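Local coordinates for protein glutathione S-transferase (Bombyx mori, PDB 5ZFG) that metabolises the insecticide diazinon and probably transfers glutathione to its substrates, at residues S14-Q19 and L163-M168; T169-D174 and S203-I208. One frame throughout, in Å; residues are numbered along the deposited sequence. Where two conformers were deposited one is given.

Overall arrangement
Both contacts use helix 160-172, and all of contact 1 (14-19 with 163-168) precedes contact 2 (169-174 with 203-208) in sequence, the helix supplying first 163-168 and then 169-174. Their centres are about 12 Å apart. Contact 1 lies about 3 Å from the centre of the chain and joins helix 12-23 of the thioredoxin-like N-terminal domain to the helical C-terminal domain, whereas contact 2, about 14 Å out, stays within the latter and pairs the last turns of helices 160-172 and 195-208. The two meet directly, with L15 CD1 3.4 Å from A204 CB and M168 SD 3.7 Å from M205 CB, so helices 12-23, 160-172 and 195-208 pack against one another where the two domains meet.

Contact 1. Residues S14-Q19 and L163-M168; sequences SLSVRQ and LINSTM. With EDO (1,2-ethanediol), chain G.
L15 lies over the amide of N165, its CB 3.9 Å from OD1, and reaches past it to M168. The first torsion of L15 sets CG beside the backbone N (chi1 -51°), and CD1 ends 3.7 Å from M168 CE, the two side chains crossing at about a right angle. One residue on, S16 OG accepts a hydrogen bond from N165 ND2 at 3.1 Å; the same hydroxyl is bonded to the carbonyl of P12, a turn back. R18 faces elsewhere, its NE donating to O1 of a bound 1,2-ethanediol at 3.0 Å. Q19, extended beyond CG, meets N165 from the opposite direction: OE1 takes a second bond from ND2 at 2.9 Å, with the donor 44° above the carbonyl plane and the two amide planes turned 37° apart. Both hydrogens of ND2 are thus used, and OD1 is bonded to S201 of helix 195-208, while Q19 NE2 donates to the carbonyl of L197. Replacing N165 by an alanine removes all three bonds and would probably leave Q19 OE1, S16 OG and S201 OG each without this mate, with Q19 held mainly through NE2 on L197. The axes of segments 14-19 and 163-168 approach to 9.5 Å where the N- and C-terminal domains meet; the bonds at N165 ND2 and OD1, beside the single apolar pair of L15 and M168, let this asparagine tie three helices together.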
ATOM      1  N   SER B  14       3.116  -3.503  13.412  1.00  4.45           N
ATOM      2  CA  SER B  14       4.089  -4.378  14.065  1.00  6.43           C
ATOM      3  C   SER B  14       3.473  -5.741  14.383  1.00  6.44           C
ATOM      4  O   SER B  14       4.106  -6.785  14.156  1.00  6.14           O
ATOM      5  CB  SER B  14       4.604  -3.724  15.355  1.00  7.63           C
ATOM      6  OG  SER B  14       5.451  -2.594  15.144  1.00  9.71           O
ATOM      7  N   LEU B  15       2.253  -5.746  14.951  1.00  4.78           N
ATOM      8  CA  LEU B  15       1.606  -7.003  15.314  1.00  6.03           C
ATOM      9  C   LEU B  15       1.417  -7.884  14.097  1.00  7.67           C
ATOM     10  O   LEU B  15       1.610  -9.101  14.167  1.00  6.74           O
ATOM     11  CB  LEU B  15       0.254  -6.755  15.985  1.00  5.51           C
ATOM     12  CG  LEU B  15       0.251  -5.752  17.156  1.00  7.28           C
ATOM     13  CD1 LEU B  15      -1.179  -5.341  17.492  1.00  9.67           C
ATOM     14  CD2 LEU B  15       0.914  -6.359  18.377  1.00  7.96           C
ATOM     15  N   SER B  16       1.052  -7.279  12.964  1.00  4.10           N
ATOM     16  CA  SER B  16       0.784  -8.067  11.765  1.00  4.62           C
ATOM     17  C   SER B  16       2.042  -8.780  11.289  1.00  6.64           C
ATOM     18  O   SER B  16       1.986  -9.946  10.874  1.00  6.64           O
ATOM     19  CB  SER B  16       0.236  -7.163  10.657  1.00  4.20           C
ATOM     20  OG  SER B  16      -0.980  -6.564  11.042  1.00  5.60           O
ATOM     21  N   VAL B  17       3.182  -8.087  11.323  1.00  4.48           N
ATOM     22  CA  VAL B  17       4.425  -8.709  10.887  1.00  4.92           C
ATOM     23  C   VAL B  17       4.806  -9.834  11.848  1.00  6.92           C
ATOM     24  O   VAL B  17       5.231 -10.912  11.422  1.00  5.30           O
ATOM     25  CB  VAL B  17       5.553  -7.671  10.749  1.00  5.35           C
ATOM     26  CG1 VAL B  17       6.894  -8.361  10.458  1.00  5.65           C
ATOM     27  CG2 VAL B  17       5.251  -6.655   9.615  1.00  5.56           C
ATOM     28  N   ARG B  18       4.599  -9.627  13.146  1.00  8.36           N
ATOM     29  CA  ARG B  18       4.937 -10.693  14.092  1.00  7.45           C
ATOM     30  C   ARG B  18       4.068 -11.926  13.873  1.00  5.03           C
ATOM     31  O   ARG B  18       4.574 -13.053  13.902  1.00  7.61           O
ATOM     32  CB  ARG B  18       4.826 -10.177  15.528  1.00  7.78           C
ATOM     33  CG  ARG B  18       5.947  -9.192  15.871  1.00  6.95           C
ATOM     34  CD  ARG B  18       5.721  -8.476  17.206  1.00  9.16           C
ATOM     35  NE  ARG B  18       5.420  -9.468  18.227  1.00 10.10           N
ATOM     36  CZ  ARG B  18       4.588  -9.283  19.245  1.00  7.84           C
ATOM     37  NH1 ARG B  18       3.980  -8.122  19.428  1.00  7.55           N
ATOM     38  NH2 ARG B  18       4.363 -10.278  20.086  1.00  9.93           N
ATOM     39  N   GLN B  19       2.762 -11.738  13.661  1.00  5.55           N
ATOM     40  CA  GLN B  19       1.872 -12.866  13.406  1.00  9.26           C
ATOM     41  C   GLN B  19       2.307 -13.646  12.168  1.00  8.78           C
ATOM     42  O   GLN B  19       2.367 -14.880  12.193  1.00  8.40           O
ATOM     43  CB  GLN B  19       0.431 -12.377  13.267  1.00  8.98           C
ATOM     44  CG  GLN B  19      -0.134 -11.826  14.567  1.00  8.45           C
ATOM     45  CD  GLN B  19      -1.486 -11.233  14.352  1.00 10.65           C
ATOM     46  OE1 GLN B  19      -1.691 -10.460  13.403  1.00 11.40           O
ATOM     47  NE2 GLN B  19      -2.432 -11.581  15.216  1.00 12.20           N
ATOM     48  N   LEU B 163      -5.998  -6.498   8.651  1.00  5.95           N
ATOM     49  CA  LEU B 163      -7.412  -6.216   8.889  1.00  6.30           C
ATOM     50  C   LEU B 163      -7.838  -6.680  10.279  1.00  6.80           C
ATOM     51  O   LEU B 163      -8.633  -6.005  10.944  1.00  9.64           O
ATOM     52  CB  LEU B 163      -8.271  -6.873   7.808  1.00  7.13           C
ATOM     53  CG  LEU B 163      -8.002  -6.365   6.370  1.00  4.33           C
ATOM     54  CD1 LEU B 163      -8.582  -7.314   5.321  1.00  7.04           C
ATOM     55  CD2 LEU B 163      -8.580  -4.960   6.223  1.00  8.55           C
ATOM     56  N   ILE B 164      -7.300  -7.814  10.740  1.00  6.00           N
ATOM     57  CA  ILE B 164      -7.615  -8.279  12.093  1.00  9.38           C
ATOM     58  C   ILE B 164      -7.192  -7.231  13.114  1.00  5.83           C
ATOM     59  O   ILE B 164      -7.960  -6.839  13.998  1.00  6.37           O
ATOM     60  CB  ILE B 164      -6.935  -9.630  12.381  1.00  6.00           C
ATOM     61  CG1 ILE B 164      -7.696 -10.784  11.704  1.00  8.90           C
ATOM     62  CG2 ILE B 164      -6.818  -9.818  13.912  1.00  8.82           C
ATOM     63  CD1 ILE B 164      -9.065 -11.054  12.315  1.00 10.81           C
ATOM     64  N   ASN B 165      -5.962  -6.742  12.988  1.00  8.63           N
ATOM     65  CA  ASN B 165      -5.439  -5.803  13.967  1.00  5.31           C
ATOM     66  C   ASN B 165      -6.074  -4.417  13.858  1.00 10.68           C
ATOM     67  O   ASN B 165      -6.166  -3.707  14.867  1.00  9.77           O
ATOM     68  CB  ASN B 165      -3.923  -5.759  13.834  1.00  6.28           C
ATOM     69  CG  ASN B 165      -3.296  -7.051  14.305  1.00  7.93           C
ATOM     70  OD1 ASN B 165      -3.564  -7.487  15.434  1.00 10.22           O
ATOM     71  ND2 ASN B 165      -2.489  -7.684  13.465  1.00  6.70           N
ATOM     72  N   SER B 166      -6.527  -4.008  12.670  1.00  5.45           N
ATOM     73  CA  SER B 166      -7.354  -2.805  12.597  1.00  7.84           C
ATOM     74  C   SER B 166      -8.664  -3.011  13.363  1.00 10.56           C
ATOM     75  O   SER B 166      -9.077  -2.163  14.164  1.00  9.87           O
ATOM     76  CB  SER B 166      -7.628  -2.443  11.136  1.00  9.00           C
ATOM     77  OG  SER B 166      -6.423  -2.107  10.449  1.00 10.22           O
ATOM     78  N   THR B 167      -9.327  -4.149  13.127  1.00  8.82           N
ATOM     79  CA  THR B 167     -10.602  -4.442  13.782  1.00  8.12           C
ATOM     80  C   THR B 167     -10.430  -4.602  15.288  1.00 10.58           C
ATOM     81  O   THR B 167     -11.327  -4.243  16.065  1.00 10.80           O
ATOM     82  CB  THR B 167     -11.205  -5.715  13.176  1.00 11.21           C
ATOM     83  OG1 THR B 167     -11.243  -5.591  11.737  1.00 11.09           O
ATOM     84  CG2 THR B 167     -12.620  -5.950  13.710  1.00 10.73           C
ATOM     85  N   MET B 168      -9.280  -5.125  15.709  1.00  9.65           N
ATOM     86  CA  MET B 168      -8.986  -5.261  17.130  1.00 12.58           C
ATOM     87  C   MET B 168      -9.069  -3.920  17.849  1.00 12.25           C
ATOM     88  O   MET B 168      -9.495  -3.868  19.011  1.00 12.81           O
ATOM     89  CB  MET B 168      -7.605  -5.909  17.308  1.00  8.70           C
ATOM     90  CG  MET B 168      -7.090  -5.910  18.766  1.00 11.71           C
ATOM     91  SD  MET B 168      -6.259  -4.373  19.229  1.00 10.78           S
ATOM     92  CE  MET B 168      -4.723  -4.617  18.319  1.00 10.01           C
TER
HETATM   93  C1  EDO G 301       5.739 -13.041  18.655  0.86 18.86           C
HETATM   94  O1  EDO G 301       6.809 -12.086  18.739  0.86 11.59           O
HETATM   95  C2  EDO G 301       5.221 -13.459  20.034  0.86 14.57           C
HETATM   96  O2  EDO G 301       4.868 -14.864  20.034  0.86 23.85           O

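Contact 2. Residues T169-D174 and S203-I208; sequences TLEAID and SAMKEI
A172 fills the space between M205 and I208: its CB is 3.8 Å from M205 CG and 3.7 Å from I208 CG2. The short side chain lets the backbones draw close, with the CA atoms of A172 and M205 5.5 Å apart. M205 runs straight through its first two torsions, CG anti to the backbone N (chi1 -174°), and bends only at chi3 (78°), which lays the SD-CE end over one face of the E171 carboxylate. E171 is extended too, and the two chains cross at about a right angle, with M205 SD 3.5 Å from E171 CD and M205 CE 3.8 Å from E171 OE2. This is van der Waals contact; the polar partners of the carboxylate lie on helix 181-193, where OE1 is bonded to Y187 and forms a salt bridge with K191. I208 presents CG2 to A172, while its CD1 lies 4.4 Å from T169 CG2. Helix 160-172 ends in a Schellman motif, with D174 at positive phi as its C-prime residue. M168 of helix 160-172 extends the apolar seam by touching both M205 and I208, T169 packs on I110 of helix 89-114, and P12 and L15 of helix 12-23 meet T169 and A204 respectively.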
ATOM      1  N   THR B 169      -8.714  -2.813  17.176  1.00  8.55           N
ATOM      2  CA  THR B 169      -8.775  -1.525  17.854  1.00  9.35           C
ATOM      3  C   THR B 169     -10.213  -1.073  18.081  1.00 10.89           C
ATOM      4  O   THR B 169     -10.460  -0.281  18.996  1.00 11.02           O
ATOM      5  CB  THR B 169      -8.019  -0.439  17.087  1.00 15.82           C
ATOM      6  OG1 THR B 169      -8.734  -0.108  15.886  1.00 12.06           O
ATOM      7  CG2 THR B 169      -6.585  -0.880  16.759  1.00 11.69           C
ATOM      8  N   LEU B 170     -11.164  -1.559  17.279  1.00  9.82           N
ATOM      9  CA  LEU B 170     -12.564  -1.311  17.589  1.00 11.21           C
ATOM     10  C   LEU B 170     -12.968  -2.062  18.852  1.00 13.33           C
ATOM     11  O   LEU B 170     -13.618  -1.497  19.743  1.00 15.85           O
ATOM     12  CB  LEU B 170     -13.455  -1.711  16.409  1.00 14.26           C
ATOM     13  CG  LEU B 170     -13.259  -0.843  15.159  1.00 14.05           C
ATOM     14  CD1 LEU B 170     -13.869  -1.517  13.933  1.00 15.39           C
ATOM     15  CD2 LEU B 170     -13.850   0.563  15.350  1.00 16.92           C
ATOM     16  N   GLU B 171     -12.577  -3.335  18.961  1.00 11.51           N
ATOM     17  CA  GLU B 171     -12.881  -4.059  20.193  1.00 17.15           C
ATOM     18  C   GLU B 171     -12.237  -3.388  21.401  1.00 15.29           C
ATOM     19  O   GLU B 171     -12.825  -3.367  22.492  1.00 12.69           O
ATOM     20  CB  GLU B 171     -12.438  -5.524  20.107  1.00 16.57           C
ATOM     21  CG  GLU B 171     -12.852  -6.313  21.369  1.00 20.22           C
ATOM     22  CD  GLU B 171     -12.426  -7.779  21.374  1.00 28.06           C
ATOM     23  OE1 GLU B 171     -11.856  -8.273  20.377  1.00 19.24           O
ATOM     24  OE2 GLU B 171     -12.669  -8.449  22.402  1.00 23.73           O
ATOM     25  N   ALA B 172     -11.048  -2.809  21.222  1.00 10.34           N
ATOM     26  CA  ALA B 172     -10.342  -2.194  22.340  1.00 13.00           C
ATOM     27  C   ALA B 172     -11.127  -1.048  22.951  1.00 16.19           C
ATOM     28  O   ALA B 172     -10.967  -0.760  24.141  1.00 21.89           O
ATOM     29  CB  ALA B 172      -8.967  -1.699  21.889  1.00 11.20           C
ATOM     30  N   ILE B 173     -11.957  -0.365  22.163  1.00 13.51           N
ATOM     31  CA  ILE B 173     -12.760   0.740  22.674  1.00 15.04           C
ATOM     32  C   ILE B 173     -14.223   0.338  22.871  1.00 15.55           C
ATOM     33  O   ILE B 173     -15.084   1.211  23.045  1.00 16.59           O
ATOM     34  CB  ILE B 173     -12.644   1.983  21.769  1.00 20.26           C
ATOM     35  CG1 ILE B 173     -13.272   1.736  20.394  1.00 16.46           C
ATOM     36  CG2 ILE B 173     -11.196   2.419  21.634  1.00 21.16           C
ATOM     37  CD1 ILE B 173     -13.810   3.011  19.754  1.00 21.00           C
ATOM     38  N   ASP B 174     -14.516  -0.965  22.852  1.00 15.45           N
ATOM     39  CA  ASP B 174     -15.865  -1.498  23.053  0.56 21.77           C
ATOM     40  C   ASP B 174     -16.832  -1.009  21.978  1.00 28.52           C
ATOM     41  O   ASP B 174     -18.024  -0.817  22.239  1.00 23.05           O
ATOM     42  CB  ASP B 174     -16.397  -1.168  24.454  0.56 21.27           C
ATOM     43  CG  ASP B 174     -17.552  -2.062  24.866  0.56 22.09           C
ATOM     44  OD1 ASP B 174     -17.431  -3.296  24.735  0.56 28.67           O
ATOM     45  OD2 ASP B 174     -18.581  -1.527  25.323  0.56 27.02           O
ATOM     46  N   SER B 203      -2.536  -9.092  23.487  1.00 10.64           N
ATOM     47  CA  SER B 203      -1.609  -8.382  24.364  0.54 13.94           C
ATOM     48  C   SER B 203      -1.595  -6.890  24.054  1.00 16.68           C
ATOM     49  O   SER B 203      -1.563  -6.054  24.965  1.00 13.57           O
ATOM     50  CB  SER B 203      -0.209  -8.981  24.230  0.54 15.08           C
ATOM     51  OG  SER B 203       0.743  -8.237  24.963  0.54 16.17           O
ATOM     52  N   ALA B 204      -1.622  -6.534  22.764  1.00 11.98           N
ATOM     53  CA  ALA B 204      -1.714  -5.125  22.397  1.00 10.81           C
ATOM     54  C   ALA B 204      -3.071  -4.543  22.780  1.00 11.25           C
ATOM     55  O   ALA B 204      -3.146  -3.403  23.244  1.00 13.84           O
ATOM     56  CB  ALA B 204      -1.480  -4.948  20.896  1.00 10.86           C
ATOM     57  N   MET B 205      -4.155  -5.304  22.566  1.00 11.40           N
ATOM     58  CA  MET B 205      -5.490  -4.796  22.881  1.00 11.17           C
ATOM     59  C   MET B 205      -5.576  -4.369  24.336  1.00 15.99           C
ATOM     60  O   MET B 205      -6.136  -3.308  24.646  1.00 17.62           O
ATOM     61  CB  MET B 205      -6.564  -5.844  22.574  1.00 11.66           C
ATOM     62  CG  MET B 205      -8.010  -5.317  22.746  1.00  9.93           C
ATOM     63  SD  MET B 205      -9.233  -6.555  22.249  1.00 18.79           S
ATOM     64  CE  MET B 205      -9.211  -7.638  23.688  1.00 22.30           C
ATOM     65  N   LYS B 206      -5.007  -5.174  25.245  1.00 16.50           N
ATOM     66  CA  LYS B 206      -5.032  -4.807  26.659  1.00 21.63           C
ATOM     67  C   LYS B 206      -4.226  -3.541  26.924  1.00 21.99           C
ATOM     68  O   LYS B 206      -4.586  -2.753  27.810  1.00 21.48           O
ATOM     69  CB  LYS B 206      -4.514  -5.959  27.521  1.00 18.92           C
ATOM     70  CG  LYS B 206      -5.345  -7.242  27.456  1.00 25.39           C
ATOM     71  CD  LYS B 206      -6.784  -7.049  27.962  1.00 35.23           C
ATOM     72  CE  LYS B 206      -6.851  -6.307  29.303  1.00 40.31           C
ATOM     73  NZ  LYS B 206      -5.974  -6.909  30.355  1.00 40.71           N
ATOM     74  N   GLU B 207      -3.146  -3.314  26.170  1.00 18.63           N
ATOM     75  CA  GLU B 207      -2.412  -2.057  26.310  1.00 24.88           C
ATOM     76  C   GLU B 207      -3.239  -0.886  25.797  1.00 22.52           C
ATOM     77  O   GLU B 207      -3.351   0.149  26.462  1.00 31.18           O
ATOM     78  CB  GLU B 207      -1.079  -2.131  25.566  1.00 26.12           C
ATOM     79  CG  GLU B 207      -0.048  -2.990  26.249  1.00 21.88           C
ATOM     80  CD  GLU B 207       1.320  -2.893  25.592  1.00 27.14           C
ATOM     81  OE1 GLU B 207       1.553  -1.932  24.833  1.00 25.05           O
ATOM     82  OE2 GLU B 207       2.159  -3.784  25.840  1.00 35.06           O
ATOM     83  N   ILE B 208      -3.824  -1.036  24.609  1.00 20.54           N
ATOM     84  CA  ILE B 208      -4.661   0.011  24.035  1.00 21.31           C
ATOM     85  C   ILE B 208      -5.861   0.298  24.931  1.00 30.25           C
ATOM     86  O   ILE B 208      -6.335   1.439  25.004  1.00 33.10           O
ATOM     87  CB  ILE B 208      -5.072  -0.397  22.607  1.00 23.24           C
ATOM     88  CG1 ILE B 208      -3.821  -0.479  21.730  1.00 16.69           C
ATOM     89  CG2 ILE B 208      -6.104   0.571  22.012  1.00 21.26           C
ATOM     90  CD1 ILE B 208      -4.047  -1.127  20.389  1.00 17.07           C
TER